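Local coordinates for protein glucose-6-phosphate 1-dehydrogenase (Mycobacterium avium, PDB 4LGV) that probably catalyses the NADP-dependent oxidation of glucose 6-phosphate to 6-phosphogluconolactone, the entry step of the pentose phosphate pathway, at residues 40-45 against 131-136; 109-114 against 138-143; 193-198 against 256-261; 206-211 against 266-271; 250-255 against 335-340. All coordinates share one frame; numbering follows the deposited sequence. Where two conformers were deposited one is given.

Contact 1: 40-45 against 131-136; sequences GDLARK and LYYLEM
The first turn of helix 41-56 lies across the carboxyl end of strand 130-134, with the CA of Leu42 6.9 Å from the CA of Glu135, where the chain has just left the strand. Glu135 carries most of the meeting. Its side chain, extended beyond CG, reaches across to the helix at a slant and sets its carboxylate against Leu42 and Ala43. The OE1 atom lies 3.7 Å from CG of Leu42 and accepts its polar bond from Thr47 OG1, further along the same helix. OE2 comes to 3.4 Å from CB of Ala43; a methyl is small enough to let the acid in this close.

Gly40, as N-cap, and the Asp-Leu-Ala that follows belong to the Gly-Asp-Leu-Ala sequence of the family's dinucleotide-binding Rossmann domain, in which this helix starts just beyond strand 32-36, the neighbour of strand 130-134 in the parallel sheet.

Leu42 has CG anti to its backbone nitrogen (chi1 -173°), which turns the branch to the strand and brings CD2 within 3.7 Å of Tyr133 OH. The two side chains cross almost perpendicularly. That hydroxyl is hydrogen-bonded to Glu162 and Tyr416, while the leucine gives it an apolar flank.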
# COMPACT_ATOMS: atom_id res chain seq x y z
N GLY A 40 -0.89 21.75 -52.32
CA GLY A 40 -1.16 22.69 -51.23
C GLY A 40 -0.00 22.99 -50.29
O GLY A 40 1.13 22.54 -50.50
N ASP A 41 -0.30 23.80 -49.27
CA ASP A 41 0.74 24.32 -48.35
C ASP A 41 1.41 23.24 -47.51
O ASP A 41 2.63 23.25 -47.35
CB ASP A 41 0.22 25.44 -47.44
CG ASP A 41 -0.13 26.71 -48.21
OD1 ASP A 41 0.45 26.98 -49.32
OD2 ASP A 41 -1.01 27.45 -47.71
N LEU A 42 0.63 22.31 -46.99
CA LEU A 42 1.21 21.27 -46.16
C LEU A 42 2.15 20.37 -47.00
O LEU A 42 3.25 20.00 -46.53
CB LEU A 42 0.15 20.45 -45.44
CG LEU A 42 0.73 19.44 -44.42
CD1 LEU A 42 1.56 20.13 -43.33
CD2 LEU A 42 -0.42 18.61 -43.80
N ALA A 43 1.75 20.07 -48.23
CA ALA A 43 2.63 19.31 -49.13
C ALA A 43 3.95 20.04 -49.35
O ALA A 43 5.03 19.44 -49.35
CB ALA A 43 1.94 19.04 -50.45
N ARG A 44 3.85 21.36 -49.52
CA ARG A 44 5.02 22.16 -49.74
C ARG A 44 5.89 22.28 -48.49
O ARG A 44 7.13 22.18 -48.58
CB ARG A 44 4.61 23.52 -50.20
CG ARG A 44 5.75 24.42 -50.60
CD ARG A 44 5.24 25.64 -51.37
NE ARG A 44 4.13 26.28 -50.67
CZ ARG A 44 4.22 27.01 -49.55
NH1 ARG A 44 5.41 27.23 -48.97
NH2 ARG A 44 3.12 27.53 -49.00
N LYS A 45 5.27 22.48 -47.32
CA LYS A 45 6.04 22.72 -46.09
C LYS A 45 6.63 21.38 -45.59
O LYS A 45 7.80 21.34 -45.26
CB LYS A 45 5.23 23.46 -44.99
N LEU A 131 -3.60 3.58 -49.37
CA LEU A 131 -3.75 4.62 -48.35
C LEU A 131 -4.11 5.91 -49.04
O LEU A 131 -3.31 6.41 -49.82
CB LEU A 131 -2.46 4.83 -47.54
CG LEU A 131 -2.50 6.01 -46.58
CD1 LEU A 131 -3.62 5.83 -45.54
CD2 LEU A 131 -1.21 6.21 -45.80
N TYR A 132 -5.25 6.49 -48.73
CA TYR A 132 -5.63 7.82 -49.23
C TYR A 132 -5.33 8.85 -48.18
O TYR A 132 -5.87 8.79 -47.10
CB TYR A 132 -7.13 7.89 -49.53
CG TYR A 132 -7.60 6.89 -50.57
CD1 TYR A 132 -7.40 7.14 -51.92
CD2 TYR A 132 -8.22 5.72 -50.21
CE1 TYR A 132 -7.78 6.24 -52.89
CE2 TYR A 132 -8.66 4.81 -51.17
CZ TYR A 132 -8.42 5.07 -52.51
OH TYR A 132 -8.83 4.18 -53.46
N TYR A 133 -4.44 9.78 -48.49
CA TYR A 133 -4.01 10.80 -47.54
C TYR A 133 -4.56 12.15 -47.97
O TYR A 133 -4.23 12.65 -49.04
CB TYR A 133 -2.47 10.83 -47.47
CG TYR A 133 -1.92 11.92 -46.62
CD1 TYR A 133 -2.47 12.21 -45.39
CD2 TYR A 133 -0.83 12.65 -47.02
CE1 TYR A 133 -1.97 13.21 -44.58
CE2 TYR A 133 -0.32 13.65 -46.23
CZ TYR A 133 -0.89 13.92 -45.00
OH TYR A 133 -0.40 14.93 -44.18
N LEU A 134 -5.44 12.71 -47.15
CA LEU A 134 -6.16 13.91 -47.53
C LEU A 134 -5.59 15.14 -46.87
O LEU A 134 -5.94 15.44 -45.75
CB LEU A 134 -7.65 13.78 -47.20
CG LEU A 134 -8.32 12.45 -47.58
CD1 LEU A 134 -9.83 12.55 -47.36
CD2 LEU A 134 -8.06 12.00 -48.99
N GLU A 135 -4.73 15.86 -47.59
CA GLU A 135 -4.23 17.13 -47.08
C GLU A 135 -4.99 18.23 -47.81
O GLU A 135 -4.46 18.98 -48.59
CB GLU A 135 -2.72 17.32 -47.21
CG GLU A 135 -2.03 16.53 -48.32
CD GLU A 135 -0.54 16.73 -48.28
OE1 GLU A 135 -0.01 17.18 -47.22
OE2 GLU A 135 0.09 16.48 -49.31
N MET A 136 -6.26 18.31 -47.50
CA MET A 136 -7.15 19.25 -48.17
C MET A 136 -8.02 19.91 -47.13
O MET A 136 -8.08 19.47 -45.97
CB MET A 136 -7.94 18.54 -49.26
CG MET A 136 -7.27 18.78 -50.61
SD MET A 136 -8.13 17.89 -51.86
CE MET A 136 -7.78 18.68 -53.42

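Contact 2: 109-114 against 138-143; sequences GDVTDT and PSLFAP
Both branched side chains of this contact owe their meeting to similar first torsions. Leu140 places CG anti to its carbonyl carbon (chi1 -64°), aiming its branch at the loop 109-114, and Val111, at chi1 -67°, tucks CG2 between its own nitrogen and carbonyl carbon, facing the leucine. The loop holds a type I beta turn, Asp110 to Asp113, with an Asx turn built on Asp110. It links strand 104-108 to helix 114-123 on the flank of the Rossmann domain, and here it packs on the 3-10 turn 138-140 that leads into helix 141-150.

The two side chains cross at about a right angle, with Val111 CG2 4.0 Å from Leu140 CD1. The other leucine methyl, CD2, is 4.2 Å from CG2 of Thr112, which offers its methyl to the leucine and keeps its hydroxyl for the turn. Leucine suits this place because its forked end serves two loop residues at once. Pro143, in the first turn of the helix, needs no partner for a backbone N-H there, and its CA is 6.3 Å from that of Thr112.

Asp110 fixes the turn that presents these groups. The backbone nitrogen of Thr112 donates to Asp110 OD1 at 3.0 Å in a fairly straight bond (164°). From the same face of the carboxylate, Thr112 OG1 donates to that OD1 atom as well, at 2.8 Å.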
# COMPACT_ATOMS: atom_id res chain seq x y z
N GLY A 109 -7.99 17.28 -61.31
CA GLY A 109 -9.42 17.36 -61.47
C GLY A 109 -10.09 17.95 -60.27
O GLY A 109 -9.42 18.36 -59.33
N ASP A 110 -11.42 17.96 -60.31
CA ASP A 110 -12.25 18.49 -59.25
C ASP A 110 -12.69 17.32 -58.38
O ASP A 110 -13.35 16.37 -58.85
CB ASP A 110 -13.51 19.15 -59.86
CG ASP A 110 -14.31 20.02 -58.85
OD1 ASP A 110 -14.34 19.68 -57.67
OD2 ASP A 110 -14.95 21.02 -59.26
N VAL A 111 -12.37 17.43 -57.09
CA VAL A 111 -12.66 16.37 -56.12
C VAL A 111 -14.13 16.18 -55.83
O VAL A 111 -14.49 15.17 -55.25
CB VAL A 111 -11.92 16.59 -54.77
CG1 VAL A 111 -10.42 16.44 -54.98
CG2 VAL A 111 -12.22 17.95 -54.19
N THR A 112 -14.97 17.12 -56.23
CA THR A 112 -16.42 16.93 -56.13
C THR A 112 -17.01 16.28 -57.38
O THR A 112 -18.19 16.00 -57.40
CB THR A 112 -17.18 18.28 -55.87
OG1 THR A 112 -16.95 19.22 -56.93
CG2 THR A 112 -16.72 18.89 -54.56
N ASP A 113 -16.21 16.05 -58.42
CA ASP A 113 -16.72 15.46 -59.69
C ASP A 113 -16.40 13.97 -59.82
O ASP A 113 -15.23 13.55 -59.68
CB ASP A 113 -16.15 16.20 -60.92
CG ASP A 113 -16.79 17.61 -61.16
OD1 ASP A 113 -17.97 17.87 -60.75
OD2 ASP A 113 -16.10 18.50 -61.78
N THR A 114 -17.40 13.17 -60.18
CA THR A 114 -17.20 11.74 -60.36
C THR A 114 -16.14 11.35 -61.40
O THR A 114 -15.53 10.30 -61.29
CB THR A 114 -18.52 10.99 -60.66
OG1 THR A 114 -19.13 11.54 -61.82
CG2 THR A 114 -19.52 11.11 -59.49
N PRO A 138 -10.99 20.73 -44.77
CA PRO A 138 -11.85 19.73 -44.12
C PRO A 138 -13.25 19.61 -44.70
O PRO A 138 -13.85 18.52 -44.64
CB PRO A 138 -11.93 20.22 -42.66
CG PRO A 138 -11.51 21.66 -42.72
CD PRO A 138 -10.46 21.70 -43.78
N SER A 139 -13.78 20.70 -45.24
CA SER A 139 -15.11 20.64 -45.91
C SER A 139 -15.10 19.67 -47.08
O SER A 139 -16.14 19.19 -47.48
CB SER A 139 -15.58 22.03 -46.35
OG SER A 139 -14.68 22.64 -47.25
N LEU A 140 -13.92 19.27 -47.55
CA LEU A 140 -13.83 18.29 -48.63
C LEU A 140 -13.57 16.83 -48.23
O LEU A 140 -13.62 15.94 -49.10
CB LEU A 140 -12.80 18.77 -49.63
CG LEU A 140 -13.19 20.07 -50.33
CD1 LEU A 140 -12.06 20.57 -51.23
CD2 LEU A 140 -14.45 19.88 -51.16
N PHE A 141 -13.38 16.54 -46.95
CA PHE A 141 -13.10 15.15 -46.53
C PHE A 141 -14.23 14.21 -46.91
O PHE A 141 -14.03 13.10 -47.45
CB PHE A 141 -12.82 15.06 -45.02
CG PHE A 141 -11.55 15.75 -44.58
CD1 PHE A 141 -10.52 15.99 -45.45
CD2 PHE A 141 -11.39 16.12 -43.25
CE1 PHE A 141 -9.36 16.59 -45.03
CE2 PHE A 141 -10.23 16.73 -42.82
CZ PHE A 141 -9.21 16.96 -43.71
N ALA A 142 -15.44 14.61 -46.53
CA ALA A 142 -16.59 13.74 -46.71
C ALA A 142 -16.90 13.58 -48.19
O ALA A 142 -17.10 12.47 -48.66
CB ALA A 142 -17.78 14.25 -45.94
N PRO A 143 -16.90 14.69 -48.93
CA PRO A 143 -17.16 14.53 -50.37
C PRO A 143 -16.17 13.60 -51.07
O PRO A 143 -16.58 12.83 -51.93
CB PRO A 143 -17.05 15.96 -50.91
CG PRO A 143 -17.49 16.82 -49.77
CD PRO A 143 -16.98 16.11 -48.53

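Contact 3: 193-198 against 256-261; sequences HFLGKQ and LLQVLA
The amide nitrogen NE2 of Gln198 is hydrogen-bonded to ND1 of His255, and just one turn further along helix 246-264 the same atom meets Val259, whose CG2 methyl is 3.4 Å from it. A third neighbour completes the setting: CB of Gln258 approaches NE2 to 3.8 Å. The bond to the imidazole would favour this rotation of the amide, and the valine methyl packs along its flank, touching CD as well at 3.6 Å. Glutamine suits the place because its extended chain crosses from the loop to the helix and delivers a donor into buried surroundings. Its CG is anti to the carbonyl carbon (chi1 -78°), and beyond that the chain runs straight to the helix.

Residues 193-197 form the greater part of the Asp-His-Phe-Leu-Gly-Lys sequence, a variant of the family signature that in relatives contributes to the glucose 6-phosphate site. Its Leu195 to Lys197 part forms a short 3-10 turn between strand 188-191 and helix 200-209. Gly196 fits the turn because a side chain would press on the carbonyl oxygen of His193.

Gln258 behaves differently from Gln198. Its chain bends at chi2 (-91°), and OE1 accepts from Lys280 instead of bonding to the other amide. The two amide planes are 32° apart and share no bond. Apolar cover comes from Leu195, whose CD2 lies 4.3 Å from OE1 of Gln258. On the loop's other flank, Lys197 NZ forms a salt bridge with Asp379 and donates to the carbonyl oxygens of Leu409 and Gly410.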
# COMPACT_ATOMS: atom_id res chain seq x y z
N HIS A 193 -0.12 16.20 -36.17
CA HIS A 193 1.34 16.20 -36.13
C HIS A 193 1.89 16.18 -34.73
O HIS A 193 2.89 15.55 -34.49
CB HIS A 193 1.89 17.38 -36.91
CG HIS A 193 1.37 17.42 -38.30
ND1 HIS A 193 1.43 18.56 -39.07
CD2 HIS A 193 0.70 16.49 -39.03
CE1 HIS A 193 0.83 18.31 -40.22
NE2 HIS A 193 0.39 17.07 -40.22
N PHE A 194 1.20 16.85 -33.79
CA PHE A 194 1.65 16.82 -32.39
C PHE A 194 1.77 15.40 -31.82
O PHE A 194 2.72 15.10 -31.12
CB PHE A 194 0.77 17.65 -31.49
CG PHE A 194 0.94 19.13 -31.68
CD1 PHE A 194 2.14 19.75 -31.42
CD2 PHE A 194 -0.10 19.90 -32.09
CE1 PHE A 194 2.30 21.11 -31.59
CE2 PHE A 194 0.05 21.26 -32.28
CZ PHE A 194 1.24 21.88 -32.03
N LEU A 195 0.83 14.53 -32.14
CA LEU A 195 0.86 13.14 -31.67
C LEU A 195 2.06 12.35 -32.12
O LEU A 195 2.52 11.48 -31.42
CB LEU A 195 -0.41 12.37 -32.07
CG LEU A 195 -1.43 12.41 -30.95
CD1 LEU A 195 -1.91 13.84 -30.74
CD2 LEU A 195 -2.58 11.49 -31.29
N GLY A 196 2.61 12.72 -33.28
CA GLY A 196 3.85 12.15 -33.78
C GLY A 196 5.02 12.36 -32.89
O GLY A 196 6.03 11.69 -33.07
N LYS A 197 4.92 13.29 -31.94
CA LYS A 197 5.98 13.54 -30.96
C LYS A 197 5.87 12.67 -29.74
O LYS A 197 6.72 12.72 -28.86
CB LYS A 197 5.92 14.99 -30.46
CG LYS A 197 6.20 16.03 -31.52
CD LYS A 197 6.00 17.47 -31.00
CE LYS A 197 6.63 18.50 -31.93
NZ LYS A 197 8.13 18.39 -31.86
N GLN A 198 4.78 11.95 -29.60
CA GLN A 198 4.54 11.26 -28.36
C GLN A 198 5.31 9.95 -28.29
O GLN A 198 5.20 9.11 -29.17
CB GLN A 198 3.05 11.00 -28.19
CG GLN A 198 2.35 12.26 -27.73
CD GLN A 198 0.90 12.04 -27.36
OE1 GLN A 198 0.54 10.99 -26.87
NE2 GLN A 198 0.07 13.08 -27.53
N LEU A 256 -2.53 17.16 -25.69
CA LEU A 256 -2.18 17.17 -24.29
C LEU A 256 -3.06 16.24 -23.49
O LEU A 256 -2.58 15.59 -22.56
CB LEU A 256 -2.19 18.58 -23.72
CG LEU A 256 -1.11 19.51 -24.21
CD1 LEU A 256 -1.15 20.88 -23.53
CD2 LEU A 256 0.26 18.91 -24.01
N LEU A 257 -4.35 16.17 -23.81
CA LEU A 257 -5.22 15.19 -23.14
C LEU A 257 -4.81 13.76 -23.46
O LEU A 257 -4.88 12.88 -22.62
CB LEU A 257 -6.67 15.43 -23.49
CG LEU A 257 -7.30 16.65 -22.80
CD1 LEU A 257 -8.73 16.88 -23.27
CD2 LEU A 257 -7.29 16.45 -21.30
N GLN A 258 -4.30 13.52 -24.65
CA GLN A 258 -3.78 12.18 -24.99
C GLN A 258 -2.52 11.87 -24.16
O GLN A 258 -2.32 10.75 -23.76
CB GLN A 258 -3.49 12.07 -26.49
CG GLN A 258 -4.75 11.95 -27.35
CD GLN A 258 -5.16 10.52 -27.59
OE1 GLN A 258 -4.31 9.63 -27.76
NE2 GLN A 258 -6.47 10.28 -27.62
N VAL A 259 -1.68 12.88 -23.97
CA VAL A 259 -0.47 12.75 -23.15
C VAL A 259 -0.86 12.42 -21.68
O VAL A 259 -0.32 11.50 -21.09
CB VAL A 259 0.39 14.00 -23.16
CG1 VAL A 259 1.39 14.01 -22.02
CG2 VAL A 259 1.18 14.07 -24.46
N LEU A 260 -1.83 13.16 -21.17
CA LEU A 260 -2.34 12.89 -19.84
C LEU A 260 -2.82 11.45 -19.74
O LEU A 260 -2.51 10.74 -18.79
CB LEU A 260 -3.45 13.87 -19.51
CG LEU A 260 -4.18 13.58 -18.22
CD1 LEU A 260 -3.18 13.61 -17.06
CD2 LEU A 260 -5.26 14.59 -17.97
N ALA A 261 -3.58 11.00 -20.73
CA ALA A 261 -4.11 9.65 -20.69
C ALA A 261 -3.04 8.59 -20.66
O ALA A 261 -3.15 7.60 -19.94
CB ALA A 261 -5.05 9.40 -21.86

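Contact 4: 206-211 against 266-271; sequences LRFANN and EPPVGA
This is a buried aromatic-proline contact: Phe208, near the end of helix 200-209, packs on Pro267 and Pro268 in the loop that joins helix 246-264 to helix 273-284. CB of Pro267 sits over the phenyl face, 4.1 Å from the ring centroid and only 10° off its normal, which is the geometry of a CH-pi interaction. The far end of the ring also touches the backbone, with CZ 3.7 Å from CA of Pro267. Pro268 approaches obliquely, its CD 3.8 Å from CE2 of the phenylalanine. Prolines suit the position because they present rigid, puckered rings rich in C-H groups to an aromatic ring, and two in a row hold the loop extended.

With CG anti to the carbonyl carbon (chi1 -59°), the ring is directed from the helix to the loop and comes close to the neighbouring Arg207, its CE1 standing 3.4 Å above the guanidinium plane. Arg207 NH1 donates to the carbonyl oxygens of Leu262 and Met265, so the arginine holds the last turn of helix 246-264 and the chain just before the prolines. Glu266 turns from the ring and pairs with Arg329. Just past the helix, Asn210 ND2 donates to Leu206 O at 3.0 Å, tying the chain back to the final turn.

Arg366 of a second subunit packs on both Phe208 and Pro267, and Trp328 of a third subunit meets the phenylalanine ring. The arrangement is thus a proline-on-phenylalanine CH-pi contact, set where three chains of the tetramer meet.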
# COMPACT_ATOMS: atom_id res chain seq x y z
N LEU A 206 8.41 2.83 -19.44
CA LEU A 206 8.93 3.52 -18.27
C LEU A 206 8.05 3.23 -17.07
O LEU A 206 8.52 2.89 -15.99
CB LEU A 206 8.99 5.00 -18.56
CG LEU A 206 9.44 5.94 -17.46
CD1 LEU A 206 10.03 7.19 -18.04
CD2 LEU A 206 8.28 6.38 -16.63
N ARG A 207 6.75 3.29 -17.28
CA ARG A 207 5.76 3.14 -16.21
C ARG A 207 5.49 1.72 -15.79
O ARG A 207 5.20 1.45 -14.62
CB ARG A 207 4.38 3.66 -16.70
CG ARG A 207 4.20 5.14 -16.67
CD ARG A 207 2.73 5.52 -16.95
NE ARG A 207 1.85 4.94 -15.96
CZ ARG A 207 0.56 4.69 -16.13
NH1 ARG A 207 -0.06 5.01 -17.24
NH2 ARG A 207 -0.13 4.12 -15.14
N PHE A 208 5.55 0.81 -16.73
CA PHE A 208 5.00 -0.52 -16.50
C PHE A 208 6.05 -1.54 -16.30
O PHE A 208 5.73 -2.66 -15.88
CB PHE A 208 4.07 -0.95 -17.68
CG PHE A 208 2.89 -0.04 -17.93
CD1 PHE A 208 2.30 0.65 -16.93
CD2 PHE A 208 2.32 0.06 -19.20
CE1 PHE A 208 1.18 1.48 -17.15
CE2 PHE A 208 1.24 0.91 -19.45
CZ PHE A 208 0.66 1.63 -18.43
N ALA A 209 7.30 -1.21 -16.61
CA ALA A 209 8.39 -2.18 -16.48
C ALA A 209 9.31 -1.86 -15.32
O ALA A 209 10.19 -2.65 -15.02
CB ALA A 209 9.22 -2.24 -17.77
N ASN A 210 9.12 -0.68 -14.70
CA ASN A 210 9.97 -0.25 -13.55
C ASN A 210 9.15 -0.19 -12.26
O ASN A 210 8.30 0.68 -12.08
CB ASN A 210 10.57 1.09 -13.83
CG ASN A 210 11.59 1.06 -14.93
OD1 ASN A 210 12.65 0.48 -14.80
ND2 ASN A 210 11.26 1.69 -16.04
N ASN A 211 9.35 -1.16 -11.39
CA ASN A 211 8.54 -1.22 -10.20
C ASN A 211 8.79 -0.03 -9.25
O ASN A 211 7.93 0.35 -8.52
CB ASN A 211 8.77 -2.53 -9.47
CG ASN A 211 7.56 -2.96 -8.64
OD1 ASN A 211 6.45 -2.54 -8.87
ND2 ASN A 211 7.79 -3.78 -7.67
N GLU A 266 -4.66 2.93 -16.82
CA GLU A 266 -4.37 1.58 -16.39
C GLU A 266 -3.60 0.86 -17.51
O GLU A 266 -3.73 1.19 -18.69
CB GLU A 266 -5.66 0.81 -16.06
CG GLU A 266 -6.49 1.48 -15.00
CD GLU A 266 -5.78 1.64 -13.67
OE1 GLU A 266 -5.10 0.67 -13.23
OE2 GLU A 266 -5.92 2.70 -13.02
N PRO A 267 -2.82 -0.16 -17.15
CA PRO A 267 -2.08 -0.87 -18.15
C PRO A 267 -2.99 -1.64 -19.11
O PRO A 267 -3.84 -2.35 -18.67
CB PRO A 267 -1.23 -1.88 -17.33
CG PRO A 267 -1.89 -1.96 -16.02
CD PRO A 267 -2.54 -0.65 -15.78
N PRO A 268 -2.77 -1.53 -20.41
CA PRO A 268 -3.46 -2.39 -21.38
C PRO A 268 -3.29 -3.85 -21.13
O PRO A 268 -2.23 -4.28 -20.69
CB PRO A 268 -2.78 -2.04 -22.74
CG PRO A 268 -2.17 -0.67 -22.52
CD PRO A 268 -1.80 -0.63 -21.06
N VAL A 269 -4.32 -4.65 -21.51
CA VAL A 269 -4.22 -6.13 -21.42
C VAL A 269 -3.63 -6.79 -22.62
O VAL A 269 -3.49 -7.99 -22.63
CB VAL A 269 -5.56 -6.79 -21.08
CG1 VAL A 269 -5.99 -6.33 -19.73
CG2 VAL A 269 -6.64 -6.47 -22.10
N GLY A 270 -3.33 -6.02 -23.65
CA GLY A 270 -2.66 -6.52 -24.83
C GLY A 270 -1.77 -5.43 -25.44
O GLY A 270 -1.80 -4.28 -25.02
N ALA A 271 -1.05 -5.80 -26.48
CA ALA A 271 -0.09 -4.95 -27.10
C ALA A 271 -0.67 -4.17 -28.27
O ALA A 271 -0.03 -3.30 -28.78
CB ALA A 271 1.10 -5.77 -27.57

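Contact 5: 250-255 against 335-340; sequences DVVQNH and IFLRAG
A widened, pi-type turn of helix 246-264 lies against strand 335-340, with the CA of Val251 7.5 Å from the CA of Ala339. The helix is kinked here, the nitrogens of Asn254 and His255 lacking a bond to the preceding turn, whereas the strand is regular and presents alternate residues to it. Leu337 and Ala339 point to the helix, while Arg338 between them points away and bonds to Thr228.

Two pairs of apolar side chains make the contact. Val251 sends its CG2 methyl to within 3.7 Å of CB of Ala339. The small alanine allows this close approach of the helix to the sheet. Next along, CG2 of Val252 is 4.0 Å from CD2 of Leu337, and these two side chains meet at a slant. The valines turn their methyls differently: Val252 has CG1 anti to its backbone nitrogen (chi1 178°), which puts CG2 on the side of the leucine, while Val251 is rotated to place its own CG2 above the alanine. The longer leucine spans the wider gap and the alanine the narrower one.

Here a helix covers the face of the large mixed sheet of the C-terminal domain, and Leu256, one turn on, extends the cover over Leu337 and Ala339. Met229 of the adjacent strand 222-230 touches both Val251 and Ala339. Polar residues of the same turn look elsewhere: Gln253 bonds to Thr440 and Asn254 to Asp192. Apolar packing of this kind, from van der Waals contact and the burial of methyls, gives close fit without directional bonds, so between these segments the fit depends on the shape and size of the side chains.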
# COMPACT_ATOMS: atom_id res chain seq x y z
N ASP A 250 -6.06 23.65 -30.63
CA ASP A 250 -4.83 23.34 -31.33
C ASP A 250 -4.04 22.25 -30.61
O ASP A 250 -3.58 21.33 -31.24
CB ASP A 250 -3.98 24.60 -31.47
CG ASP A 250 -2.77 24.39 -32.34
OD1 ASP A 250 -2.91 23.71 -33.38
OD2 ASP A 250 -1.68 24.92 -32.01
N VAL A 251 -3.86 22.38 -29.30
CA VAL A 251 -2.97 21.47 -28.51
C VAL A 251 -3.61 20.72 -27.34
O VAL A 251 -3.14 19.64 -26.95
CB VAL A 251 -1.71 22.20 -27.98
CG1 VAL A 251 -0.88 22.76 -29.12
CG2 VAL A 251 -2.08 23.36 -27.07
N VAL A 252 -4.68 21.26 -26.79
CA VAL A 252 -5.26 20.67 -25.59
C VAL A 252 -6.19 19.48 -25.87
O VAL A 252 -5.99 18.39 -25.31
CB VAL A 252 -5.99 21.72 -24.73
CG1 VAL A 252 -6.63 21.08 -23.50
CG2 VAL A 252 -5.01 22.77 -24.25
N GLN A 253 -7.18 19.72 -26.72
CA GLN A 253 -8.25 18.77 -27.00
C GLN A 253 -7.74 17.38 -27.34
O GLN A 253 -8.27 16.38 -26.87
CB GLN A 253 -9.14 19.31 -28.13
CG GLN A 253 -10.24 18.37 -28.61
CD GLN A 253 -9.78 17.45 -29.73
OE1 GLN A 253 -9.13 17.90 -30.66
NE2 GLN A 253 -10.08 16.16 -29.62
N ASN A 254 -6.73 17.31 -28.17
CA ASN A 254 -6.19 16.03 -28.65
C ASN A 254 -4.82 15.76 -28.01
O ASN A 254 -4.69 14.87 -27.19
CB ASN A 254 -6.13 16.01 -30.18
CG ASN A 254 -5.99 14.63 -30.76
OD1 ASN A 254 -6.49 13.68 -30.19
ND2 ASN A 254 -5.30 14.51 -31.88
N HIS A 255 -3.82 16.55 -28.36
CA HIS A 255 -2.42 16.27 -27.96
C HIS A 255 -2.23 16.12 -26.45
O HIS A 255 -1.80 15.05 -25.98
CB HIS A 255 -1.50 17.37 -28.50
CG HIS A 255 -0.04 17.17 -28.21
ND1 HIS A 255 0.59 15.97 -28.38
CD2 HIS A 255 0.92 18.05 -27.81
CE1 HIS A 255 1.87 16.09 -28.06
NE2 HIS A 255 2.10 17.35 -27.73
N ILE A 335 -5.04 18.34 -11.44
CA ILE A 335 -4.23 18.34 -12.63
C ILE A 335 -4.29 19.72 -13.28
O ILE A 335 -5.35 20.18 -13.68
CB ILE A 335 -4.74 17.25 -13.58
CG1 ILE A 335 -4.72 15.89 -12.87
CG2 ILE A 335 -3.92 17.23 -14.85
CD1 ILE A 335 -5.39 14.75 -13.62
N PHE A 336 -3.15 20.40 -13.34
CA PHE A 336 -3.07 21.71 -13.95
C PHE A 336 -2.34 21.60 -15.28
O PHE A 336 -1.32 20.91 -15.40
CB PHE A 336 -2.35 22.71 -13.01
CG PHE A 336 -3.11 23.02 -11.74
CD1 PHE A 336 -4.14 23.92 -11.75
CD2 PHE A 336 -2.79 22.41 -10.58
CE1 PHE A 336 -4.87 24.20 -10.60
CE2 PHE A 336 -3.48 22.68 -9.42
CZ PHE A 336 -4.52 23.60 -9.42
N LEU A 337 -2.84 22.34 -16.25
CA LEU A 337 -2.30 22.30 -17.58
C LEU A 337 -2.12 23.73 -18.10
O LEU A 337 -2.99 24.56 -17.90
CB LEU A 337 -3.26 21.54 -18.42
CG LEU A 337 -2.87 21.31 -19.85
CD1 LEU A 337 -3.56 20.03 -20.31
CD2 LEU A 337 -3.27 22.52 -20.70
N ARG A 338 -0.97 23.99 -18.74
CA ARG A 338 -0.72 25.25 -19.39
C ARG A 338 -0.04 25.01 -20.71
O ARG A 338 0.84 24.14 -20.84
CB ARG A 338 0.10 26.19 -18.53
CG ARG A 338 1.50 25.73 -18.25
CD ARG A 338 2.25 26.73 -17.38
NE ARG A 338 3.54 26.16 -16.96
CZ ARG A 338 4.49 26.82 -16.34
NH1 ARG A 338 4.32 28.10 -16.05
NH2 ARG A 338 5.63 26.22 -16.02
N ALA A 339 -0.52 25.72 -21.72
CA ALA A 339 0.02 25.62 -23.07
C ALA A 339 -0.01 27.00 -23.73
O ALA A 339 -0.98 27.73 -23.59
CB ALA A 339 -0.78 24.64 -23.87
N GLY A 340 1.03 27.35 -24.46
CA GLY A 340 1.02 28.62 -25.15
C GLY A 340 2.14 28.95 -26.09
O GLY A 340 3.23 28.40 -25.99

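How the contacts relate
Contacts 1 and 2 belong to the Rossmann domain and touch through Met136, Phe141 and Val111. The first is buried and sets an acid against apolar groups; the second lies near the surface and joins methyls beside a polar turn. Contact 3, about 4 Å from the centre of the chain, ties that domain to helix 246-264, and also meets contact 1 where Leu42 touches His193. Contact 5 uses the same helix on the sheet, with purely apolar chemistry, and joins contact 3 through probable backbone hydrogen bonds along the helix and the pair Gln198 and His255. Contact 4, about 35 Å from contact 1 between centres, differs in that other subunits complete it.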